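PDB 3WD6: omega-class glutathione S-transferase from Bombyx mori, which binds glutathione and, as generally assigned to its family, probably acts as a glutathione transferase and glutathione-dependent dehydroascorbate reductase. Local coordinates for residues Met35-Tyr40 against Ala232-Ala237; Leu46-Asn49 against Asp54-Val57; Ile63-Trp68 against Ala74-Pro79; Ala80-Ile83 against Val87-Tyr90. All coordinates share one frame; numbering follows the deposited sequence.

Contact 1: Met35-Tyr40 against Ala232-Ala237. With GSH (glutathione), chain J.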
loop_
_atom_site.group_PDB
_atom_site.type_symbol
_atom_site.label_atom_id
_atom_site.label_comp_id
_atom_site.label_asym_id
_atom_site.label_seq_id
_atom_site.Cartn_x
_atom_site.Cartn_y
_atom_site.Cartn_z
ATOM N N MET A 35 7.675 3.453 -5.622
ATOM C CA MET A 35 8.731 2.459 -5.450
ATOM C C MET A 35 8.116 1.127 -5.053
ATOM O O MET A 35 7.214 1.072 -4.214
ATOM C CB MET A 35 9.878 2.920 -4.557
ATOM C CG MET A 35 9.783 2.513 -3.137
ATOM S SD MET A 35 10.593 0.931 -2.718
ATOM C CE MET A 35 10.551 1.159 -0.923
ATOM N N ARG A 36 8.608 0.068 -5.702
ATOM C CA ARG A 36 7.914 -1.214 -5.802
ATOM C C ARG A 36 7.494 -1.770 -4.438
ATOM O O ARG A 36 6.453 -2.434 -4.319
ATOM C CB ARG A 36 8.775 -2.226 -6.583
ATOM C CG ARG A 36 8.110 -3.588 -6.857
ATOM C CD ARG A 36 7.145 -3.515 -8.033
ATOM N NE ARG A 36 6.473 -4.794 -8.295
ATOM C CZ ARG A 36 5.557 -5.352 -7.496
ATOM N NH1 ARG A 36 5.204 -4.768 -6.344
ATOM N NH2 ARG A 36 4.990 -6.502 -7.855
ATOM N N TYR A 37 8.285 -1.467 -3.413
ATOM C CA TYR A 37 8.100 -2.050 -2.092
ATOM C C TYR A 37 7.450 -1.042 -1.157
ATOM O O TYR A 37 7.245 -1.324 0.027
ATOM C CB TYR A 37 9.468 -2.538 -1.558
ATOM C CG TYR A 37 10.117 -3.498 -2.537
ATOM C CD1 TYR A 37 9.893 -4.870 -2.461
ATOM C CD2 TYR A 37 10.896 -3.026 -3.576
ATOM C CE1 TYR A 37 10.461 -5.747 -3.392
ATOM C CE2 TYR A 37 11.464 -3.880 -4.496
ATOM C CZ TYR A 37 11.239 -5.235 -4.414
ATOM O OH TYR A 37 11.829 -6.069 -5.357
ATOM N N CYS A 38 7.118 0.137 -1.679
ATOM C CA CYS A 38 6.452 1.126 -0.840
ATOM C C CYS A 38 4.956 0.817 -0.627
ATOM O O CYS A 38 4.158 0.851 -1.580
ATOM C CB CYS A 38 6.637 2.547 -1.387
ATOM S SG CYS A 38 5.776 3.779 -0.348
ATOM N N PRO A 39 4.561 0.535 0.631
ATOM C CA PRO A 39 3.125 0.237 0.805
ATOM C C PRO A 39 2.259 1.451 0.522
ATOM O O PRO A 39 1.125 1.267 0.040
ATOM C CB PRO A 39 2.996 -0.173 2.284
ATOM C CG PRO A 39 4.189 0.448 2.960
ATOM C CD PRO A 39 5.306 0.480 1.901
ATOM N N TYR A 40 2.759 2.654 0.827
ATOM C CA TYR A 40 1.951 3.854 0.607
ATOM C C TYR A 40 1.672 4.033 -0.874
ATOM O O TYR A 40 0.527 4.281 -1.282
ATOM C CB TYR A 40 2.602 5.101 1.220
ATOM C CG TYR A 40 2.587 5.049 2.723
ATOM C CD1 TYR A 40 1.422 5.335 3.438
ATOM C CD2 TYR A 40 3.721 4.657 3.433
ATOM C CE1 TYR A 40 1.396 5.261 4.821
ATOM C CE2 TYR A 40 3.705 4.580 4.824
ATOM C CZ TYR A 40 2.541 4.887 5.509
ATOM O OH TYR A 40 2.524 4.797 6.883
ATOM N N ALA A 232 10.592 -11.004 1.717
ATOM C CA ALA A 232 11.454 -11.335 2.847
ATOM C C ALA A 232 12.909 -10.976 2.562
ATOM O O ALA A 232 13.583 -10.435 3.438
ATOM C CB ALA A 232 11.333 -12.809 3.213
ATOM N N LYS A 233 13.396 -11.279 1.357
ATOM C CA LYS A 233 14.759 -10.892 0.994
ATOM C C LYS A 233 14.901 -9.381 1.147
ATOM O O LYS A 233 15.801 -8.885 1.843
ATOM C CB LYS A 233 15.099 -11.290 -0.439
ATOM C CG LYS A 233 16.570 -11.710 -0.623
ATOM C CD LYS A 233 17.122 -11.393 -2.026
ATOM C CE LYS A 233 17.286 -12.643 -2.892
ATOM N NZ LYS A 233 18.473 -12.533 -3.800
ATOM N N PHE A 234 13.994 -8.647 0.510
ATOM C CA PHE A 234 14.023 -7.195 0.578
ATOM C C PHE A 234 14.074 -6.701 2.025
ATOM O O PHE A 234 14.976 -5.949 2.404
ATOM C CB PHE A 234 12.820 -6.601 -0.158
ATOM C CG PHE A 234 12.851 -5.108 -0.243
ATOM C CD1 PHE A 234 13.651 -4.473 -1.194
ATOM C CD2 PHE A 234 12.108 -4.337 0.643
ATOM C CE1 PHE A 234 13.702 -3.086 -1.276
ATOM C CE2 PHE A 234 12.148 -2.956 0.571
ATOM C CZ PHE A 234 12.950 -2.324 -0.400
ATOM N N HIS A 235 13.100 -7.114 2.829
ATOM C CA HIS A 235 13.069 -6.734 4.239
ATOM C C HIS A 235 14.390 -7.036 4.936
ATOM O O HIS A 235 14.792 -6.308 5.856
ATOM C CB HIS A 235 11.938 -7.462 4.976
ATOM C CG HIS A 235 10.569 -6.983 4.605
ATOM N ND1 HIS A 235 9.437 -7.742 4.822
ATOM C CD2 HIS A 235 10.149 -5.823 4.043
ATOM C CE1 HIS A 235 8.378 -7.068 4.402
ATOM N NE2 HIS A 235 8.779 -5.903 3.925
ATOM N N GLU A 236 15.053 -8.114 4.504
ATOM C CA GLU A 236 16.297 -8.537 5.136
ATOM C C GLU A 236 17.311 -7.394 5.142
ATOM O O GLU A 236 17.912 -7.106 6.179
ATOM C CB GLU A 236 16.871 -9.792 4.470
ATOM C CG GLU A 236 17.970 -10.473 5.277
ATOM C CD GLU A 236 17.517 -10.888 6.687
ATOM O OE1 GLU A 236 17.344 -9.999 7.562
ATOM O OE2 GLU A 236 17.339 -12.109 6.923
ATOM N N ALA A 237 17.473 -6.720 4.005
ATOM C CA ALA A 237 18.390 -5.586 3.934
ATOM C C ALA A 237 18.203 -4.627 5.102
ATOM O O ALA A 237 19.179 -4.171 5.687
ATOM C CB ALA A 237 18.248 -4.842 2.615
HETATM N N1 GSH J . 1.951 10.189 4.089
HETATM C CA1 GSH J . 2.593 9.758 2.842
HETATM C C1 GSH J . 1.620 9.055 1.902
HETATM O O11 GSH J . 1.785 9.075 0.628
HETATM O O12 GSH J . 0.602 8.460 2.404
HETATM C CB1 GSH J . 3.779 8.870 3.194
HETATM C CG1 GSH J . 4.440 8.104 2.093
HETATM C CD1 GSH J . 5.812 7.565 2.413
HETATM O OE1 GSH J . 6.218 7.473 3.566
HETATM N N2 GSH J . 6.676 7.144 1.353
HETATM C CA2 GSH J . 8.006 6.653 1.728
HETATM C C2 GSH J . 9.026 7.639 1.200
HETATM O O2 GSH J . 8.877 8.095 0.072
HETATM C CB2 GSH J . 8.247 5.323 1.106
HETATM S SG2 GSH J . 7.511 3.907 1.839
HETATM N N3 GSH J . 10.161 8.017 2.014
HETATM C CA3 GSH J . 11.148 8.966 1.496
HETATM C C3 GSH J . 12.518 8.832 2.029
HETATM O O31 GSH J . 13.145 7.750 1.869
HETATM O O32 GSH J . 13.052 9.799 2.626
#
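Phe234 swings its ring away from its own backbone N (chi1 -174°) and out from the helix, while Tyr37 holds CG beside its backbone N (chi1 -55°); the two rings thereby meet flat, face on face. Their planes are only 8° from parallel and the centroids lie 3.9 Å apart, a face-to-face stack with the phenyl ring set over the centre of the tyrosine. The shift between the rings brings Tyr37 CB over the face of Phe234 as well, and this CH-pi contact has the closest approach of the pair, 3.4 Å from Tyr37 CB to Phe234 CE2. Behind the stack, Arg36 CG lies against the opposite face of Tyr37, toward its rim. Met35 adds its terminal methyl obliquely to Phe234, with CE 4.3 Å from CZ, and its SD accepts a weak hydrogen bond from Tyr37 N.

The stacked tyrosine belongs to a type I beta turn, Met35 to Cys38, closed by a 2.7 Å bond from Cys38 N to Met35 O. Cys38, the last residue of the turn, is also the N-cap of helix 39-51; its CB points away from helix 228-240, and the residue belongs to the glutathione site. Beyond it, the ring of Tyr40 has glutathione CB1 over one face, 4.0 Å above its plane.

The contact is buried. Arg188 bonds Tyr37 O, and Pro39 rests on helix 177-189, to which Arg188 belongs. The turn after strand 31-34, at the start of helix 39-51, is thus packed against helix 228-240 near the C-terminal end of the chain.

Contact 2: Leu46-Asn49 against Asp54-Val57. With EDO (1,2-ethanediol), chain H.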
loop_
_atom_site.group_PDB
_atom_site.type_symbol
_atom_site.label_atom_id
_atom_site.label_comp_id
_atom_site.label_asym_id
_atom_site.label_seq_id
_atom_site.Cartn_x
_atom_site.Cartn_y
_atom_site.Cartn_z
ATOM N N LEU A 46 -3.160 0.018 -6.410
ATOM C CA LEU A 46 -4.373 -0.769 -6.208
ATOM C C LEU A 46 -5.564 -0.024 -6.784
ATOM O O LEU A 46 -6.342 -0.579 -7.558
ATOM C CB LEU A 46 -4.620 -1.042 -4.712
ATOM C CG LEU A 46 -3.577 -1.930 -4.026
ATOM C CD1 LEU A 46 -3.860 -2.018 -2.545
ATOM C CD2 LEU A 46 -3.528 -3.334 -4.678
ATOM N N ALA A 47 -5.693 1.242 -6.400
ATOM C CA ALA A 47 -6.806 2.047 -6.851
ATOM C C ALA A 47 -6.824 2.076 -8.376
ATOM O O ALA A 47 -7.853 1.759 -9.009
ATOM C CB ALA A 47 -6.726 3.467 -6.256
ATOM N N LEU A 48 -5.690 2.434 -8.972
ATOM C CA LEU A 48 -5.605 2.496 -10.433
ATOM C C LEU A 48 -5.945 1.146 -11.071
ATOM O O LEU A 48 -6.669 1.096 -12.086
ATOM C CB LEU A 48 -4.226 2.960 -10.881
ATOM C CG LEU A 48 -3.856 4.401 -10.536
ATOM C CD1 LEU A 48 -2.367 4.580 -10.709
ATOM C CD2 LEU A 48 -4.599 5.372 -11.420
ATOM N N ASN A 49 -5.433 0.054 -10.492
ATOM C CA ASN A 49 -5.773 -1.277 -11.007
ATOM C C ASN A 49 -7.262 -1.566 -10.937
ATOM O O ASN A 49 -7.876 -1.954 -11.928
ATOM C CB ASN A 49 -5.021 -2.377 -10.257
ATOM C CG ASN A 49 -3.527 -2.378 -10.552
ATOM O OD1 ASN A 49 -3.029 -1.565 -11.345
ATOM N ND2 ASN A 49 -2.800 -3.294 -9.904
ATOM N N ASP A 54 -5.788 3.465 -17.219
ATOM C CA ASP A 54 -4.479 3.281 -17.854
ATOM C C ASP A 54 -3.453 4.230 -17.217
ATOM O O ASP A 54 -3.753 5.398 -16.932
ATOM C CB ASP A 54 -4.535 3.488 -19.367
ATOM C CG ASP A 54 -3.283 2.961 -20.069
ATOM O OD1 ASP A 54 -2.870 1.818 -19.772
ATOM O OD2 ASP A 54 -2.689 3.696 -20.894
ATOM N N TYR A 55 -2.257 3.712 -16.958
ATOM C CA TYR A 55 -1.202 4.528 -16.386
ATOM C C TYR A 55 0.154 3.904 -16.648
ATOM O O TYR A 55 0.255 2.805 -17.218
ATOM C CB TYR A 55 -1.416 4.746 -14.880
ATOM C CG TYR A 55 -1.263 3.496 -14.040
ATOM C CD1 TYR A 55 -2.279 2.547 -13.981
ATOM C CD2 TYR A 55 -0.109 3.273 -13.282
ATOM C CE1 TYR A 55 -2.159 1.407 -13.196
ATOM C CE2 TYR A 55 0.029 2.132 -12.496
ATOM C CZ TYR A 55 -1.005 1.198 -12.456
ATOM O OH TYR A 55 -0.893 0.048 -11.690
ATOM N N GLU A 56 1.194 4.634 -16.251
ATOM C CA GLU A 56 2.570 4.161 -16.348
ATOM C C GLU A 56 3.224 4.363 -14.981
ATOM O O GLU A 56 2.780 5.211 -14.173
ATOM C CB GLU A 56 3.343 4.941 -17.428
ATOM C CG GLU A 56 3.324 6.456 -17.194
ATOM C CD GLU A 56 4.238 7.213 -18.143
ATOM O OE1 GLU A 56 4.635 8.357 -17.812
ATOM O OE2 GLU A 56 4.552 6.674 -19.227
ATOM N N VAL A 57 4.274 3.587 -14.725
ATOM C CA VAL A 57 4.971 3.652 -13.452
ATOM C C VAL A 57 6.390 4.145 -13.675
ATOM O O VAL A 57 7.088 3.635 -14.536
ATOM C CB VAL A 57 5.047 2.250 -12.780
ATOM C CG1 VAL A 57 5.875 2.297 -11.491
ATOM C CG2 VAL A 57 3.646 1.684 -12.518
HETATM C C1 EDO H . -5.090 -1.621 -14.882
HETATM O O1 EDO H . -5.355 -0.243 -14.520
HETATM C C2 EDO H . -3.583 -1.858 -15.066
HETATM O O2 EDO H . -3.206 -3.190 -14.668
#
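Leu48 and Tyr55 form the tight part of this contact: the methyl CD1 sits over the centre of the tyrosine ring, 3.6 Å from the centroid and almost along the ring normal, a clear CH-pi contact. Leu48 CB adds a second touch nearer the hydroxyl end, 3.5 Å from Tyr55 CE1. The tyrosine has chi1 68°, with CG between the backbone N and the carbonyl carbon, and its hydroxyl extends past Leu48 to the next helical residue. There Tyr55 OH donates to Asn49 OD1 over 2.7 Å, with a C=O...donor angle of 142° and the donor tilted 24° out of the carbonyl plane. Asn49 ND2 is held in turn by Ala220 O, so both ends of the amide are engaged and its rotation is fixed.

The other side is looser. An ethanediol, probably from the crystallisation liquor, lies with O1 at the ring edge, 3.8 Å from Tyr55 CE1, and Asp54 is exposed, its carboxylate turned from the helix to a salt bridge with Lys29.

The contact closes the beta-alpha-beta unit of strand 31-34, helix 39-51 and strand 56-60. Leu48 and Tyr55 both pack on Val32 of the first strand, and Leu48 also touches Leu99 of helix 92-102.

Contact 3: Ile63-Trp68 against Ala74-Pro79. With GSH (glutathione), chain J.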
loop_
_atom_site.group_PDB
_atom_site.type_symbol
_atom_site.label_atom_id
_atom_site.label_comp_id
_atom_site.label_asym_id
_atom_site.label_seq_id
_atom_site.Cartn_x
_atom_site.Cartn_y
_atom_site.Cartn_z
ATOM N N ILE A 63 17.025 5.969 -1.730
ATOM C CA ILE A 63 18.260 6.102 -0.985
ATOM C C ILE A 63 19.067 7.172 -1.688
ATOM O O ILE A 63 19.657 8.052 -1.054
ATOM C CB ILE A 63 19.049 4.770 -0.975
ATOM C CG1 ILE A 63 18.335 3.735 -0.093
ATOM C CG2 ILE A 63 20.492 4.995 -0.505
ATOM C CD1 ILE A 63 18.246 4.138 1.354
ATOM N N ASP A 64 19.050 7.091 -3.016
ATOM C CA ASP A 64 19.785 7.989 -3.886
ATOM C C ASP A 64 18.784 8.641 -4.853
ATOM O O ASP A 64 18.738 8.305 -6.057
ATOM C CB ASP A 64 20.852 7.190 -4.646
ATOM C CG ASP A 64 21.825 8.074 -5.395
ATOM O OD1 ASP A 64 21.988 9.258 -5.002
ATOM O OD2 ASP A 64 22.428 7.581 -6.382
ATOM N N LYS A 65 17.982 9.565 -4.313
ATOM C CA LYS A 65 16.847 10.144 -5.037
ATOM C C LYS A 65 17.274 10.933 -6.257
ATOM O O LYS A 65 18.291 11.642 -6.223
ATOM C CB LYS A 65 16.014 11.052 -4.128
ATOM C CG LYS A 65 15.196 10.310 -3.089
ATOM C CD LYS A 65 14.411 11.278 -2.201
ATOM C CE LYS A 65 13.931 10.560 -0.940
ATOM N NZ LYS A 65 13.279 11.472 0.035
ATOM N N PRO A 66 16.495 10.814 -7.347
ATOM C CA PRO A 66 16.702 11.689 -8.505
ATOM C C PRO A 66 16.575 13.156 -8.092
ATOM O O PRO A 66 15.735 13.547 -7.259
ATOM C CB PRO A 66 15.563 11.298 -9.456
ATOM C CG PRO A 66 15.265 9.875 -9.110
ATOM C CD PRO A 66 15.452 9.803 -7.598
ATOM N N GLU A 67 17.444 13.961 -8.683
ATOM C CA GLU A 67 17.491 15.384 -8.430
ATOM C C GLU A 67 16.122 16.066 -8.665
ATOM O O GLU A 67 15.728 16.970 -7.903
ATOM C CB GLU A 67 18.592 15.987 -9.316
ATOM C CG GLU A 67 18.554 15.523 -10.810
ATOM C CD GLU A 67 19.277 14.186 -11.103
ATOM O OE1 GLU A 67 20.034 13.685 -10.231
ATOM O OE2 GLU A 67 19.094 13.648 -12.233
ATOM N N TRP A 68 15.390 15.604 -9.689
ATOM C CA TRP A 68 14.123 16.234 -10.116
ATOM C C TRP A 68 12.850 15.765 -9.385
ATOM O O TRP A 68 11.735 16.114 -9.787
ATOM C CB TRP A 68 13.930 16.040 -11.623
ATOM C CG TRP A 68 14.249 14.655 -12.033
ATOM C CD1 TRP A 68 15.390 14.228 -12.638
ATOM C CD2 TRP A 68 13.438 13.487 -11.824
ATOM N NE1 TRP A 68 15.338 12.869 -12.843
ATOM C CE2 TRP A 68 14.152 12.386 -12.351
ATOM C CE3 TRP A 68 12.177 13.266 -11.251
ATOM C CZ2 TRP A 68 13.643 11.076 -12.332
ATOM C CZ3 TRP A 68 11.673 11.963 -11.225
ATOM C CH2 TRP A 68 12.411 10.885 -11.763
ATOM N N ALA A 74 6.622 17.271 -3.704
ATOM C CA ALA A 74 7.248 18.275 -2.851
ATOM C C ALA A 74 7.936 17.734 -1.588
ATOM O O ALA A 74 8.974 18.266 -1.174
ATOM C CB ALA A 74 6.244 19.385 -2.497
ATOM N N PHE A 75 7.377 16.700 -0.964
ATOM C CA PHE A 75 7.977 16.188 0.272
ATOM C C PHE A 75 9.045 15.130 0.021
ATOM O O PHE A 75 9.457 14.426 0.954
ATOM C CB PHE A 75 6.913 15.618 1.206
ATOM C CG PHE A 75 5.746 16.536 1.428
ATOM C CD1 PHE A 75 5.901 17.920 1.321
ATOM C CD2 PHE A 75 4.482 16.016 1.738
ATOM C CE1 PHE A 75 4.821 18.770 1.521
ATOM C CE2 PHE A 75 3.396 16.860 1.938
ATOM C CZ PHE A 75 3.565 18.239 1.827
ATOM N N ALA A 76 9.497 15.023 -1.226
ATOM C CA ALA A 76 10.430 13.958 -1.624
ATOM C C ALA A 76 9.942 12.538 -1.247
ATOM O O ALA A 76 10.736 11.653 -0.923
ATOM C CB ALA A 76 11.849 14.225 -1.080
ATOM N N LYS A 77 8.634 12.326 -1.327
ATOM C CA LYS A 77 8.055 11.023 -1.025
ATOM C C LYS A 77 7.370 10.396 -2.229
ATOM O O LYS A 77 7.076 11.089 -3.229
ATOM C CB LYS A 77 7.053 11.138 0.125
ATOM C CG LYS A 77 7.708 11.288 1.486
ATOM C CD LYS A 77 6.694 11.720 2.532
ATOM C CE LYS A 77 7.387 12.042 3.842
ATOM N NZ LYS A 77 6.429 12.561 4.866
ATOM N N VAL A 78 7.132 9.084 -2.129
ATOM C CA VAL A 78 6.212 8.387 -3.040
ATOM C C VAL A 78 4.998 7.942 -2.230
ATOM O O VAL A 78 5.106 7.741 -1.015
ATOM C CB VAL A 78 6.868 7.159 -3.705
ATOM C CG1 VAL A 78 7.879 7.593 -4.765
ATOM C CG2 VAL A 78 7.516 6.259 -2.654
ATOM N N PRO A 79 3.836 7.785 -2.880
ATOM C CA PRO A 79 3.619 8.024 -4.314
ATOM C C PRO A 79 3.377 9.503 -4.659
ATOM O O PRO A 79 3.068 10.362 -3.797
ATOM C CB PRO A 79 2.301 7.281 -4.579
ATOM C CG PRO A 79 1.501 7.525 -3.271
ATOM C CD PRO A 79 2.586 7.399 -2.180
HETATM N N1 GSH J . 1.951 10.189 4.089
HETATM C CA1 GSH J . 2.593 9.758 2.842
HETATM C C1 GSH J . 1.620 9.055 1.902
HETATM O O11 GSH J . 1.785 9.075 0.628
HETATM O O12 GSH J . 0.602 8.460 2.404
HETATM C CB1 GSH J . 3.779 8.870 3.194
HETATM C CG1 GSH J . 4.440 8.104 2.093
HETATM C CD1 GSH J . 5.812 7.565 2.413
HETATM O OE1 GSH J . 6.218 7.473 3.566
HETATM N N2 GSH J . 6.676 7.144 1.353
HETATM C CA2 GSH J . 8.006 6.653 1.728
HETATM C C2 GSH J . 9.026 7.639 1.200
HETATM O O2 GSH J . 8.877 8.095 0.072
HETATM C CB2 GSH J . 8.247 5.323 1.106
HETATM S SG2 GSH J . 7.511 3.907 1.839
HETATM N N3 GSH J . 10.161 8.017 2.014
HETATM C CA3 GSH J . 11.148 8.966 1.496
HETATM C C3 GSH J . 12.518 8.832 2.029
HETATM O O31 GSH J . 13.145 7.750 1.869
HETATM O O32 GSH J . 13.052 9.799 2.626
#
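Lys65 and Ala76 lie in two irregular loops whose CA atoms come no nearer than 8.2 Å, and Ala76 takes phi/psi of 53°/36°, a left-handed helical conformation. The gap is spanned by one side chain. Lys65 is extended from CG to its end and places NZ 2.7 Å from Ala76 O, in the carbonyl plane on a lone pair. The same ammonium group lies 3.3 Å from the methyl CB of Ala76 and makes a weak hydrogen bond to glutathione O32, at the glycyl carboxylate, which would be expected to favour the carboxylate there.

Farther along, Val78 grips the cysteinyl part of glutathione by its backbone: Val78 N donates to glutathione O2 over 3.0 Å, and glutathione N2 donates to Val78 O over 2.9 Å. Val78 CG2 touches the same part of the ligand, and the aliphatic chain of Lys77 runs beside it. Ser92 and Glu91 also hydrogen-bond glutathione. Pro79 follows a cis peptide bond.

This antiparallel-like pairing of glutathione with the residue before a cis-proline is the hallmark of the glutathione site in the thioredoxin-like domain of glutathione transferases.

Contact 4: Ala80-Ile83 against Val87-Tyr90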
loop_
_atom_site.group_PDB
_atom_site.type_symbol
_atom_site.label_atom_id
_atom_site.label_comp_id
_atom_site.label_asym_id
_atom_site.label_seq_id
_atom_site.Cartn_x
_atom_site.Cartn_y
_atom_site.Cartn_z
ATOM N N ALA A 80 3.516 9.782 -5.947
ATOM C CA ALA A 80 2.943 10.974 -6.543
ATOM C C ALA A 80 2.362 10.589 -7.911
ATOM O O ALA A 80 2.961 9.761 -8.629
ATOM C CB ALA A 80 3.995 12.063 -6.700
ATOM N N ILE A 81 1.211 11.168 -8.267
ATOM C CA ILE A 81 0.707 11.020 -9.624
ATOM C C ILE A 81 0.893 12.317 -10.431
ATOM O O ILE A 81 0.840 13.428 -9.879
ATOM C CB ILE A 81 -0.784 10.548 -9.667
ATOM C CG1 ILE A 81 -1.723 11.645 -9.160
ATOM C CG2 ILE A 81 -0.966 9.268 -8.864
ATOM C CD1 ILE A 81 -3.206 11.231 -9.152
ATOM N N GLU A 82 1.109 12.169 -11.733
ATOM C CA GLU A 82 1.241 13.309 -12.633
ATOM C C GLU A 82 0.096 13.189 -13.630
ATOM O O GLU A 82 0.064 12.254 -14.443
ATOM C CB GLU A 82 2.601 13.282 -13.349
ATOM C CG GLU A 82 2.892 14.510 -14.227
ATOM C CD GLU A 82 4.406 14.701 -14.500
ATOM O OE1 GLU A 82 4.829 15.808 -14.915
ATOM O OE2 GLU A 82 5.178 13.738 -14.294
ATOM N N ILE A 83 -0.856 14.119 -13.570
ATOM C CA ILE A 83 -2.092 13.952 -14.343
ATOM C C ILE A 83 -2.029 14.719 -15.665
ATOM O O ILE A 83 -2.879 14.529 -16.559
ATOM C CB ILE A 83 -3.332 14.355 -13.523
ATOM C CG1 ILE A 83 -3.187 15.792 -13.000
ATOM C CG2 ILE A 83 -3.514 13.394 -12.345
ATOM C CD1 ILE A 83 -4.382 16.273 -12.218
ATOM N N VAL A 87 1.886 18.789 -13.587
ATOM C CA VAL A 87 0.751 18.871 -12.663
ATOM C C VAL A 87 0.632 17.553 -11.883
ATOM O O VAL A 87 0.261 16.495 -12.443
ATOM C CB VAL A 87 -0.568 19.234 -13.392
ATOM C CG1 VAL A 87 -1.741 19.269 -12.409
ATOM C CG2 VAL A 87 -0.421 20.582 -14.120
ATOM N N THR A 88 0.971 17.618 -10.595
ATOM C CA THR A 88 1.096 16.412 -9.806
ATOM C C THR A 88 0.357 16.485 -8.490
ATOM O O THR A 88 0.162 17.575 -7.923
ATOM C CB THR A 88 2.556 16.103 -9.485
ATOM O OG1 THR A 88 3.083 17.168 -8.682
ATOM C CG2 THR A 88 3.370 15.921 -10.781
ATOM N N ILE A 89 -0.026 15.305 -8.003
ATOM C CA ILE A 89 -0.637 15.151 -6.689
ATOM C C ILE A 89 0.215 14.150 -5.910
ATOM O O ILE A 89 0.710 13.168 -6.484
ATOM C CB ILE A 89 -2.058 14.566 -6.820
ATOM C CG1 ILE A 89 -2.930 15.479 -7.671
ATOM C CG2 ILE A 89 -2.691 14.377 -5.450
ATOM C CD1 ILE A 89 -3.327 16.718 -6.941
ATOM N N TYR A 90 0.380 14.375 -4.613
ATOM C CA TYR A 90 1.082 13.406 -3.784
ATOM C C TYR A 90 0.363 13.259 -2.461
ATOM O O TYR A 90 -0.627 13.958 -2.215
ATOM C CB TYR A 90 2.546 13.791 -3.583
ATOM C CG TYR A 90 2.753 15.274 -3.385
ATOM C CD1 TYR A 90 2.855 16.131 -4.474
ATOM C CD2 TYR A 90 2.856 15.817 -2.113
ATOM C CE1 TYR A 90 3.046 17.488 -4.301
ATOM C CE2 TYR A 90 3.045 17.176 -1.929
ATOM C CZ TYR A 90 3.138 18.006 -3.030
ATOM O OH TYR A 90 3.323 19.355 -2.843
#
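Ile81 and Ile89 are the hydrogen-bonded pair at the middle of this antiparallel hairpin. Ile81 N donates to Ile89 O over 2.7 Å, and Ile89 N returns a bond of 2.8 Å to Ile81 O. A third backbone bond runs from Ile83 N to Val87 O, 2.9 Å. Ala80 faces Tyr90 and Glu82 faces Thr88 as non-hydrogen-bonded pairs, where CA-H groups turn to the opposing carbonyls; Thr88 CA lies 3.0 Å from Ile81 O. The short strand axes run at 158° to each other.

The apolar contacts fall on two faces. On one, Ile81 and Ile89 lie side by side and point the same way, with Ile81 CG1 3.8 Å from Ile89 CB. On the other, Ala80 CB meets Tyr90 CB, and the stem of Glu82, stretched out with CG opposite its backbone N (chi1 -175°), passes the methyl CG2 of Thr88 at 3.8 Å from CG. Near the turn, Ile83 CG1 meets Val87 CG1, also at 3.8 Å.

The polar ends find partners elsewhere. Glu82 OE2 is hydrogen-bonded to Tyr33 OH and OE1 forms a salt bridge with Lys72, whose carbonyl O is bonded by Thr88 OG1. Tyr90 leads away from Ala80 to meet Phe75 edge-to-face.

With Ala80 and Glu82 also bonded to strand 31-34, this is the C-terminal beta hairpin of the thioredoxin-like domain, with strand 87-90 at the edge of the sheet and leading from the cis-proline loop toward Glu91 and Ser92 of the glutathione pocket.

Contacts 2, 3 and 4 follow one another along the chain within the N-terminal, thioredoxin-like part, while contact 1 encloses them all by joining its start to helix 228-240. Contacts 1 and 2 share helix 39-51, one near each end, with centres 19 Å apart. Contacts 2 and 4 reach the same mixed sheet, with centres 13 Å apart, and do not touch. Contact 3 touches contacts 1 and 4 but not contact 2: Val78 and Pro79 pack on Cys38 and Tyr40 of contact 1, and Pro79 also lies against Tyr90 of contact 4. Contacts 1 and 3 both touch glutathione, so the ligand lies where the helix start and the cis-proline loop converge.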